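Local coordinates for protein inactive Zymogen C11 Protease (Parabacteroides distasonis, PDB 6MZO) that is the inactive zymogen form of a clostripain-like cysteine protease, which once activated probably cleaves peptide bonds in protein substrates, at residues A[255-259]-A[260-264]; A[186-190]-A[191-195]; A[94-97]-A[98-102]. All blocks are in the same frame, centred on the assembly; numbering follows the deposited sequence.

Contact 1 (A[255-259]-A[260-264])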
ATOM      1  N   PHE A 255     -13.840 -22.682  -7.458  1.00 29.82           N
ATOM      2  CA  PHE A 255     -15.165 -22.093  -7.479  1.00 30.42           C
ATOM      3  C   PHE A 255     -16.052 -22.730  -6.426  1.00 31.47           C
ATOM      4  O   PHE A 255     -17.076 -22.163  -6.040  1.00 34.25           O
ATOM      5  CB  PHE A 255     -15.809 -22.260  -8.863  1.00 29.68           C
ATOM      6  CG  PHE A 255     -15.141 -21.440  -9.978  1.00 31.20           C
ATOM      7  CD1 PHE A 255     -14.225 -20.422  -9.686  1.00 29.75           C
ATOM      8  CD2 PHE A 255     -15.439 -21.711 -11.292  1.00 33.98           C
ATOM      9  CE1 PHE A 255     -13.653 -19.721 -10.714  1.00 34.31           C
ATOM     10  CE2 PHE A 255     -14.885 -20.991 -12.342  1.00 36.65           C
ATOM     11  CZ  PHE A 255     -13.981 -19.984 -12.049  1.00 34.81           C
ATOM     12  N   ALA A 256     -15.675 -23.904  -5.956  1.00 29.25           N
ATOM     13  CA  ALA A 256     -16.420 -24.555  -4.880  1.00 29.57           C
ATOM     14  C   ALA A 256     -16.223 -23.898  -3.493  1.00 35.07           C
ATOM     15  O   ALA A 256     -16.997 -24.157  -2.540  1.00 36.70           O
ATOM     16  CB  ALA A 256     -16.047 -26.069  -4.826  1.00 31.38           C
ATOM     17  N   VAL A 257     -15.230 -23.033  -3.340  1.00 34.07           N
ATOM     18  CA  VAL A 257     -15.079 -22.332  -2.078  1.00 33.72           C
ATOM     19  C   VAL A 257     -16.202 -21.317  -1.894  1.00 36.47           C
ATOM     20  O   VAL A 257     -16.361 -20.431  -2.735  1.00 34.86           O
ATOM     21  CB  VAL A 257     -13.750 -21.582  -2.001  1.00 31.06           C
ATOM     22  CG1 VAL A 257     -13.683 -20.738  -0.719  1.00 30.11           C
ATOM     23  CG2 VAL A 257     -12.556 -22.537  -2.218  1.00 30.60           C
ATOM     24  N   PRO A 258     -16.942 -21.404  -0.782  1.00 38.14           N
ATOM     25  CA  PRO A 258     -18.077 -20.479  -0.617  1.00 40.25           C
ATOM     26  C   PRO A 258     -17.682 -19.132   0.007  1.00 35.76           C
ATOM     27  O   PRO A 258     -17.404 -19.019   1.210  1.00 33.80           O
ATOM     28  CB  PRO A 258     -19.024 -21.262   0.312  1.00 42.03           C
ATOM     29  CG  PRO A 258     -18.102 -22.032   1.217  1.00 43.96           C
ATOM     30  CD  PRO A 258     -16.806 -22.322   0.373  1.00 38.67           C
ATOM     31  N   VAL A 259     -17.686 -18.085  -0.812  1.00 35.57           N
ATOM     32  CA  VAL A 259     -17.244 -16.786  -0.291  1.00 30.74           C
ATOM     33  C   VAL A 259     -18.150 -16.224   0.795  1.00 30.78           C
ATOM     34  O   VAL A 259     -17.736 -15.366   1.550  1.00 32.85           O
ATOM     35  CB  VAL A 259     -17.111 -15.710  -1.366  1.00 32.09           C
ATOM     36  CG1 VAL A 259     -16.026 -16.113  -2.347  1.00 32.86           C
ATOM     37  CG2 VAL A 259     -18.460 -15.473  -2.040  1.00 35.85           C
ATOM     38  N   SER A 260     -19.389 -16.691   0.836  1.00 34.57           N
ATOM     39  CA  SER A 260     -20.338 -16.207   1.831  1.00 35.01           C
ATOM     40  C   SER A 260     -19.911 -16.574   3.253  1.00 37.42           C
ATOM     41  O   SER A 260     -20.387 -15.977   4.228  1.00 40.32           O
ATOM     42  CB  SER A 260     -21.708 -16.778   1.520  1.00 37.62           C
ATOM     43  OG  SER A 260     -21.679 -18.185   1.709  1.00 39.68           O
ATOM     44  N   GLU A 261     -18.952 -17.512   3.341  1.00 34.92           N
ATOM     45  CA  GLU A 261     -18.401 -17.981   4.609  1.00 38.45           C
ATOM     46  C   GLU A 261     -17.097 -17.262   4.965  1.00 33.79           C
ATOM     47  O   GLU A 261     -16.587 -17.446   6.073  1.00 35.55           O
ATOM     48  CB  GLU A 261     -18.093 -19.482   4.554  1.00 42.51           C
ATOM     49  CG  GLU A 261     -19.288 -20.348   4.246  1.00 56.26           C
ATOM     50  CD  GLU A 261     -20.344 -20.141   5.262  1.00 69.94           C
ATOM     51  OE1 GLU A 261     -20.067 -20.379   6.455  1.00 73.67           O
ATOM     52  OE2 GLU A 261     -21.433 -19.689   4.874  1.00 76.38           O
ATOM     53  N   LEU A 262     -16.544 -16.491   4.024  1.00 27.98           N
ATOM     54  CA  LEU A 262     -15.198 -15.942   4.217  1.00 24.96           C
ATOM     55  C   LEU A 262     -15.190 -14.570   4.857  1.00 28.21           C
ATOM     56  O   LEU A 262     -16.119 -13.798   4.673  1.00 30.39           O
ATOM     57  CB  LEU A 262     -14.452 -15.799   2.882  1.00 27.93           C
ATOM     58  CG  LEU A 262     -14.088 -17.094   2.171  1.00 26.55           C
ATOM     59  CD1 LEU A 262     -13.432 -16.760   0.789  1.00 24.39           C
ATOM     60  CD2 LEU A 262     -13.138 -17.894   3.058  1.00 29.78           C
ATOM     61  N   GLN A 263     -14.102 -14.241   5.578  1.00 25.86           N
ATOM     62  CA  GLN A 263     -13.968 -12.924   6.121  1.00 25.75           C
ATOM     63  C   GLN A 263     -13.752 -11.906   4.987  1.00 25.13           C
ATOM     64  O   GLN A 263     -12.767 -11.962   4.265  1.00 26.00           O
ATOM     65  CB  GLN A 263     -12.772 -12.857   7.104  1.00 25.18           C
ATOM     66  CG  GLN A 263     -12.312 -11.424   7.491  1.00 25.62           C
ATOM     67  CD  GLN A 263     -13.259 -10.721   8.407  1.00 26.97           C
ATOM     68  OE1 GLN A 263     -13.595 -11.225   9.485  1.00 31.03           O
ATOM     69  NE2 GLN A 263     -13.725  -9.560   8.004  1.00 26.69           N
ATOM     70  N   ILE A 264     -14.662 -10.951   4.884  1.00 26.77           N
ATOM     71  CA  ILE A 264     -14.502  -9.911   3.844  1.00 23.14           C
ATOM     72  C   ILE A 264     -13.302  -8.994   4.121  1.00 25.81           C
ATOM     73  O   ILE A 264     -13.083  -8.633   5.286  1.00 28.18           O
ATOM     74  CB  ILE A 264     -15.779  -9.046   3.766  1.00 24.43           C
ATOM     75  CG1 ILE A 264     -16.872  -9.849   3.163  1.00 26.51           C
ATOM     76  CG2 ILE A 264     -15.558  -7.764   2.887  1.00 27.49           C
ATOM     77  CD1 ILE A 264     -18.222  -9.192   3.426  1.00 28.94           C
TER
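Ser260 turns its hydroxyl past Pro258, with OG 4.3 Å from Pro258 CB, and forms no hydrogen bond across the contact. Glu261 N donates to Pro258 O at 3.0 Å, fairly straight at 160°. The Glu261 side chain stays near the same residue: CG sits beside the backbone N (chi1 -59°), which brings it to 3.7 Å from Pro258 CG. That contact joins methylene to methylene, and the side chain then bends at chi2. Leu262 repeats the backbone pattern one residue on. Its N donates to Val259 O at 3.0 Å. Two successive bonds to the third residue back are the mark of a short 3-10 turn. Leu262 also brings apolar packing. Its CD1 branch lies 4.1 Å from Val259 CG1 and 4.3 Å from Val257 CG1. Gln263 NE2 gives one bond to Ile264 O at 2.9 Å, in the carbonyl plane and on a lone pair, and another to Pro324 O. Gln263 OE1 accepts from the backbone N of Asn326 and of Lys327, so both ends of the amide are held. The turn lies in the loop between helix 251-255 and strand 275-277. Val259, Leu262 and Ile264 rest on Tyr276 of that strand, while Val257 and Leu262 reach helix 278-283 at Tyr281 and Asp280.

Contact 2 (A[186-190]-A[191-195])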
ATOM      1  N   THR A 186      -7.423  -3.307   4.077  1.00 23.53           N
ATOM      2  CA  THR A 186      -8.801  -2.801   3.893  1.00 22.63           C
ATOM      3  C   THR A 186      -8.749  -1.380   3.398  1.00 24.09           C
ATOM      4  O   THR A 186      -7.712  -1.038   2.770  1.00 25.69           O
ATOM      5  CB  THR A 186      -9.692  -2.941   5.177  1.00 24.64           C
ATOM      6  OG1 THR A 186      -9.186  -2.129   6.260  1.00 25.43           O
ATOM      7  CG2 THR A 186      -9.682  -4.401   5.539  1.00 23.79           C
ATOM      8  N   GLU A 187      -9.781  -0.560   3.607  1.00 27.31           N
ATOM      9  CA  GLU A 187      -9.748   0.835   3.130  1.00 28.64           C
ATOM     10  C   GLU A 187      -9.056   1.706   4.156  1.00 32.74           C
ATOM     11  O   GLU A 187      -9.080   1.440   5.359  1.00 31.41           O
ATOM     12  CB  GLU A 187     -11.166   1.340   2.819  1.00 30.19           C
ATOM     13  CG  GLU A 187     -11.715   0.623   1.642  1.00 28.49           C
ATOM     14  CD  GLU A 187     -13.016   1.219   1.092  1.00 33.76           C
ATOM     15  OE1 GLU A 187     -13.400   2.342   1.466  1.00 37.27           O
ATOM     16  OE2 GLU A 187     -13.609   0.535   0.263  1.00 38.30           O
ATOM     17  N   ILE A 188      -8.353   2.730   3.644  1.00 30.70           N
ATOM     18  CA  ILE A 188      -7.899   3.804   4.463  1.00 36.76           C
ATOM     19  C   ILE A 188      -8.630   4.981   3.914  1.00 42.67           C
ATOM     20  O   ILE A 188      -8.545   5.272   2.709  1.00 45.62           O
ATOM     21  CB  ILE A 188      -6.449   4.083   4.316  1.00 31.57           C
ATOM     22  CG1 ILE A 188      -5.653   2.834   4.617  1.00 26.46           C
ATOM     23  CG2 ILE A 188      -6.068   5.230   5.224  1.00 36.61           C
ATOM     24  CD1 ILE A 188      -4.106   3.011   4.400  1.00 28.02           C
ATOM     25  N   LEU A 189      -9.376   5.630   4.765  1.00 38.92           N
ATOM     26  CA  LEU A 189     -10.148   6.722   4.212  1.00 49.39           C
ATOM     27  C   LEU A 189      -9.576   8.034   4.744  1.00 54.95           C
ATOM     28  O   LEU A 189      -8.383   8.117   5.143  1.00 48.60           O
ATOM     29  CB  LEU A 189     -11.655   6.543   4.518  1.00 50.15           C
ATOM     30  CG  LEU A 189     -12.349   5.277   3.955  1.00 54.50           C
ATOM     31  CD1 LEU A 189     -13.836   5.243   4.313  1.00 56.88           C
ATOM     32  CD2 LEU A 189     -12.161   5.094   2.443  1.00 53.75           C
ATOM     33  N   ALA A 190     -10.414   9.060   4.697  1.00 67.17           N
ATOM     34  CA  ALA A 190     -10.061  10.391   5.160  1.00 65.21           C
ATOM     35  C   ALA A 190      -8.638  10.770   4.766  1.00 58.34           C
ATOM     36  O   ALA A 190      -8.192  10.542   3.638  1.00 56.55           O
ATOM     37  CB  ALA A 190     -10.231  10.479   6.665  1.00 67.06           C
ATOM     38  N   ASN A 191      -7.924  11.323   5.717  1.00 55.85           N
ATOM     39  CA  ASN A 191      -6.599  11.797   5.419  1.00 63.39           C
ATOM     40  C   ASN A 191      -5.716  10.632   4.985  1.00 57.96           C
ATOM     41  O   ASN A 191      -5.012  10.728   3.971  1.00 65.83           O
ATOM     42  CB  ASN A 191      -6.004  12.512   6.626  1.00 73.25           C
ATOM     43  CG  ASN A 191      -6.491  11.929   7.929  1.00 81.60           C
ATOM     44  OD1 ASN A 191      -7.467  11.175   7.955  1.00 86.02           O
ATOM     45  ND2 ASN A 191      -5.828  12.284   9.023  1.00 83.85           N
ATOM     46  N   GLY A 192      -5.795   9.511   5.692  1.00 39.69           N
ATOM     47  CA  GLY A 192      -4.771   8.515   5.456  1.00 33.85           C
ATOM     48  C   GLY A 192      -3.863   8.315   6.693  1.00 28.48           C
ATOM     49  O   GLY A 192      -4.391   8.297   7.825  1.00 28.26           O
ATOM     50  N   PHE A 193      -2.556   8.106   6.470  1.00 24.07           N
ATOM     51  CA  PHE A 193      -1.646   7.826   7.577  1.00 20.18           C
ATOM     52  C   PHE A 193      -1.472   9.036   8.510  1.00 25.22           C
ATOM     53  O   PHE A 193      -1.692  10.203   8.121  1.00 25.78           O
ATOM     54  CB  PHE A 193      -0.259   7.371   7.079  1.00 19.99           C
ATOM     55  CG  PHE A 193      -0.162   5.926   6.797  1.00 20.25           C
ATOM     56  CD1 PHE A 193      -0.946   5.353   5.829  1.00 21.10           C
ATOM     57  CD2 PHE A 193       0.739   5.134   7.548  1.00 23.32           C
ATOM     58  CE1 PHE A 193      -0.813   3.937   5.553  1.00 22.66           C
ATOM     59  CE2 PHE A 193       0.850   3.765   7.308  1.00 22.51           C
ATOM     60  CZ  PHE A 193       0.101   3.177   6.289  1.00 23.77           C
ATOM     61  N   PRO A 194      -1.073   8.775   9.766  1.00 23.02           N
ATOM     62  CA  PRO A 194      -0.902   9.876  10.736  1.00 22.48           C
ATOM     63  C   PRO A 194       0.487  10.471  10.574  1.00 21.32           C
ATOM     64  O   PRO A 194       1.422  10.193  11.351  1.00 22.43           O
ATOM     65  CB  PRO A 194      -1.083   9.164  12.084  1.00 24.67           C
ATOM     66  CG  PRO A 194      -0.507   7.752  11.836  1.00 22.47           C
ATOM     67  CD  PRO A 194      -1.081   7.437  10.409  1.00 22.41           C
ATOM     68  N   TYR A 195       0.640  11.236   9.495  1.00 21.69           N
ATOM     69  CA  TYR A 195       1.983  11.734   9.192  1.00 22.31           C
ATOM     70  C   TYR A 195       2.490  12.510  10.362  1.00 22.79           C
ATOM     71  O   TYR A 195       3.721  12.590  10.584  1.00 24.94           O
ATOM     72  CB  TYR A 195       1.996  12.616   7.892  1.00 20.83           C
ATOM     73  CG  TYR A 195       1.706  11.728   6.695  1.00 20.10           C
ATOM     74  CD1 TYR A 195       2.700  10.872   6.226  1.00 20.23           C
ATOM     75  CD2 TYR A 195       0.438  11.629   6.162  1.00 22.91           C
ATOM     76  CE1 TYR A 195       2.453   9.980   5.160  1.00 20.86           C
ATOM     77  CE2 TYR A 195       0.159  10.732   5.090  1.00 25.14           C
ATOM     78  CZ  TYR A 195       1.190   9.898   4.625  1.00 22.40           C
ATOM     79  OH  TYR A 195       0.927   9.009   3.643  1.00 23.57           O
TER
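Ile188 spreads its two branches over Gly192 and Phe193. The CG2 methyl lies 3.5 Å from Gly192 CA. The longer branch ends at CD1, 3.6 Å from Phe193 CE1, where the two side chains cross obliquely. The first torsion accounts for this split: CG1 stands beside the backbone N (chi1 -57°) and CG2 lies opposite that N, which puts the CG2 methyl on Gly192 and the longer branch on Phe193.

Between them the chain reverses through Ala190 and Asn191. Both are poorly ordered, and the fine detail of their side chains is doubtful. Gly192 has a clear reason in its backbone. At phi 114° and psi -142° a side chain would run into the carbonyl oxygen of Asn191, so the backbone itself calls for glycine.

Phe193 CB lies 3.8 Å above one face of the Tyr195 ring, toward the rim. Pro194, between these two, is the centre of an inverse gamma turn, with a weak bond of 2.9 Å from Tyr195 N to Phe193 O.

Polar groups of the buried turn find partners outside it. Asn191 O accepts from Trp114 NE1 and Asn32 ND2, and Asp161 OD2 is bonded to both Phe193 N and Tyr195 OH.

The loop leaves strand 178-183 of the central sheet and leads into helix 195-203. Its start touches strand 310-313. Its later part lies between helix 26-43, met by Asn191 and Tyr195, and helix 209-220, met by Asn191 and Pro194 and by the Phe193 ring, which meets the ring of Phe216 with the planes at about 55°.

Contact 3 (A[94-97]-A[98-102])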
ATOM      1  N   THR A  94       8.357   7.810 -12.160  1.00 34.44           N
ATOM      2  CA  THR A  94       9.793   7.492 -12.165  1.00 38.40           C
ATOM      3  C   THR A  94      10.629   8.703 -12.610  1.00 37.93           C
ATOM      4  O   THR A  94      11.774   8.833 -12.204  1.00 38.68           O
ATOM      5  CB  THR A  94      10.106   6.271 -13.026  1.00 37.62           C
ATOM      6  OG1 THR A  94       9.786   6.538 -14.397  1.00 41.30           O
ATOM      7  CG2 THR A  94       9.276   5.044 -12.516  1.00 43.84           C
ATOM      8  N   GLN A  95      10.020   9.606 -13.361  1.00 35.89           N
ATOM      9  CA  GLN A  95      10.664  10.898 -13.690  1.00 39.12           C
ATOM     10  C   GLN A  95      10.993  11.681 -12.399  1.00 38.13           C
ATOM     11  O   GLN A  95      12.114  12.188 -12.218  1.00 39.61           O
ATOM     12  CB  GLN A  95       9.771  11.748 -14.568  1.00 44.57           C
ATOM     13  CG  GLN A  95      10.367  13.130 -14.809  1.00 56.97           C
ATOM     14  CD  GLN A  95       9.444  14.027 -15.599  1.00 67.04           C
ATOM     15  OE1 GLN A  95       8.570  13.540 -16.332  1.00 71.33           O
ATOM     16  NE2 GLN A  95       9.622  15.345 -15.452  1.00 68.60           N
ATOM     17  N   ILE A  96      10.020  11.738 -11.485  1.00 34.43           N
ATOM     18  CA  ILE A  96      10.161  12.441 -10.228  1.00 31.24           C
ATOM     19  C   ILE A  96      11.152  11.709  -9.313  1.00 32.97           C
ATOM     20  O   ILE A  96      12.008  12.342  -8.692  1.00 32.58           O
ATOM     21  CB  ILE A  96       8.798  12.571  -9.504  1.00 30.94           C
ATOM     22  CG1 ILE A  96       7.808  13.406 -10.354  1.00 34.89           C
ATOM     23  CG2 ILE A  96       8.993  13.176  -8.116  1.00 29.04           C
ATOM     24  CD1 ILE A  96       8.292  14.861 -10.748  1.00 35.84           C
ATOM     25  N   ILE A  97      11.038  10.376  -9.244  1.00 31.23           N
ATOM     26  CA  ILE A  97      11.986   9.616  -8.400  1.00 31.00           C
ATOM     27  C   ILE A  97      13.410   9.862  -8.926  1.00 35.05           C
ATOM     28  O   ILE A  97      14.371  10.074  -8.134  1.00 33.93           O
ATOM     29  CB  ILE A  97      11.655   8.105  -8.414  1.00 29.57           C
ATOM     30  CG1 ILE A  97      10.402   7.841  -7.645  1.00 26.58           C
ATOM     31  CG2 ILE A  97      12.821   7.313  -7.785  1.00 32.37           C
ATOM     32  CD1 ILE A  97       9.861   6.464  -7.948  1.00 28.23           C
ATOM     33  N   ASP A  98      13.599   9.822 -10.255  1.00 36.34           N
ATOM     34  CA  ASP A  98      14.928  10.040 -10.776  1.00 36.11           C
ATOM     35  C   ASP A  98      15.457  11.393 -10.375  1.00 38.38           C
ATOM     36  O   ASP A  98      16.653  11.531 -10.026  1.00 39.86           O
ATOM     37  CB  ASP A  98      14.952   9.931 -12.323  1.00 38.54           C
ATOM     38  CG  ASP A  98      14.752   8.518 -12.798  1.00 39.50           C
ATOM     39  OD1 ASP A  98      14.938   7.574 -12.024  1.00 40.35           O
ATOM     40  OD2 ASP A  98      14.400   8.336 -13.981  1.00 42.92           O
ATOM     41  N   LYS A  99      14.594  12.407 -10.487  1.00 37.55           N
ATOM     42  CA  LYS A  99      15.043  13.758 -10.134  1.00 36.32           C
ATOM     43  C   LYS A  99      15.427  13.845  -8.644  1.00 35.64           C
ATOM     44  O   LYS A  99      16.466  14.415  -8.270  1.00 39.28           O
ATOM     45  CB  LYS A  99      13.965  14.793 -10.493  1.00 39.36           C
ATOM     46  CG  LYS A  99      14.287  16.163  -9.948  1.00 45.04           C
ATOM     47  CD  LYS A  99      13.437  17.275 -10.531  1.00 51.04           C
ATOM     48  CE  LYS A  99      14.013  18.664 -10.126  1.00 55.11           C
ATOM     49  NZ  LYS A  99      15.217  18.966 -10.940  1.00 53.37           N
ATOM     50  N   VAL A 100      14.588  13.265  -7.793  1.00 32.51           N
ATOM     51  CA  VAL A 100      14.884  13.327  -6.379  1.00 32.46           C
ATOM     52  C   VAL A 100      16.195  12.606  -6.042  1.00 33.84           C
ATOM     53  O   VAL A 100      16.953  13.082  -5.221  1.00 34.26           O
ATOM     54  CB  VAL A 100      13.692  12.726  -5.627  1.00 29.30           C
ATOM     55  CG1 VAL A 100      14.043  12.411  -4.178  1.00 28.48           C
ATOM     56  CG2 VAL A 100      12.498  13.686  -5.760  1.00 31.87           C
ATOM     57  N   GLN A 101      16.440  11.438  -6.649  1.00 35.00           N
ATOM     58  CA  GLN A 101      17.646  10.663  -6.343  1.00 36.70           C
ATOM     59  C   GLN A 101      18.869  11.399  -6.851  1.00 38.92           C
ATOM     60  O   GLN A 101      19.939  11.395  -6.199  1.00 41.68           O
ATOM     61  CB  GLN A 101      17.570   9.260  -6.944  1.00 35.21           C
ATOM     62  CG  GLN A 101      16.596   8.359  -6.222  1.00 32.49           C
ATOM     63  CD  GLN A 101      16.629   6.910  -6.695  1.00 33.14           C
ATOM     64  OE1 GLN A 101      16.862   6.658  -7.870  1.00 37.19           O
ATOM     65  NE2 GLN A 101      16.406   5.966  -5.769  1.00 33.86           N
ATOM     66  N   LYS A 102      18.723  12.062  -7.997  1.00 35.98           N
ATOM     67  CA  LYS A 102      19.843  12.819  -8.563  1.00 38.20           C
ATOM     68  C   LYS A 102      20.189  14.052  -7.717  1.00 37.73           C
ATOM     69  O   LYS A 102      21.381  14.381  -7.519  1.00 42.26           O
ATOM     70  CB  LYS A 102      19.509  13.197 -10.005  1.00 37.99           C
TER
HETATM   71  O   HOH W   1      12.048   7.345 -15.520  1.00 56.43           O
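The first torsions of Ile97 and Gln101 send their side chains the same way. In Ile97 CG2 lies opposite the backbone N, beside the carbonyl carbon. In Gln101 CG stands beside the backbone N (chi1 -73°) and the side chain is extended beyond CG. The two lie side by side, with Gln101 CD 4.0 Å from Ile97 CG2. Gln101 CG also passes 3.4 Å from Ile97 O. That oxygen accepts from Gln101 N at 2.9 Å. An alanine here keeps this backbone bond but would probably leave the Ile97 CG2 methyl without the amide end that lies beside it. One turn back, Asp98 N donates to Thr94 O at 2.8 Å. Lys99 N to Gln95 O and Val100 N to Ile96 O continue the same pattern. The contact is a run of alpha-helical bonds to the fourth residue back, within helix 90-103. This helix flanks the central sheet, and its buried face rests on strands 14-19 and 62-69. Ile96 CG2 and Val100 CG2, 4.3 Å apart, belong to that face; both residues touch Leu63. The other side is polar. A water joins Thr94 OG1 at 2.7 Å and donates to Asp98 OD2 at 3.0 Å. This water link spans one turn of the helix. The second carboxylate oxygen, Asp98 OD1, is hydrogen-bonded to Tyr153 OH. Lys99 reaches past the contact with its amine and forms a salt bridge with Glu103.

How the contacts relate
The three contacts follow one another along the chain as 94-97/98-102, 186-190/191-195 and 255-259/260-264, and none touches another. Contact 2 is the buried one, its centre about 11 Å from the centre of the chain. Contacts 1 and 3 are partly buried and lie on opposite sides of that centre, about 43 Å apart between centres. Contacts 2 and 3 both belong to elements around the large sheet, one as a loop leaving it and one as a helix beside it. Contact 1 lies by the small 275-277/332-334 sheet. Regular helical bonds hold contact 3, a 3-10 turn shapes contact 1, and apolar packing round a glycine marks contact 2.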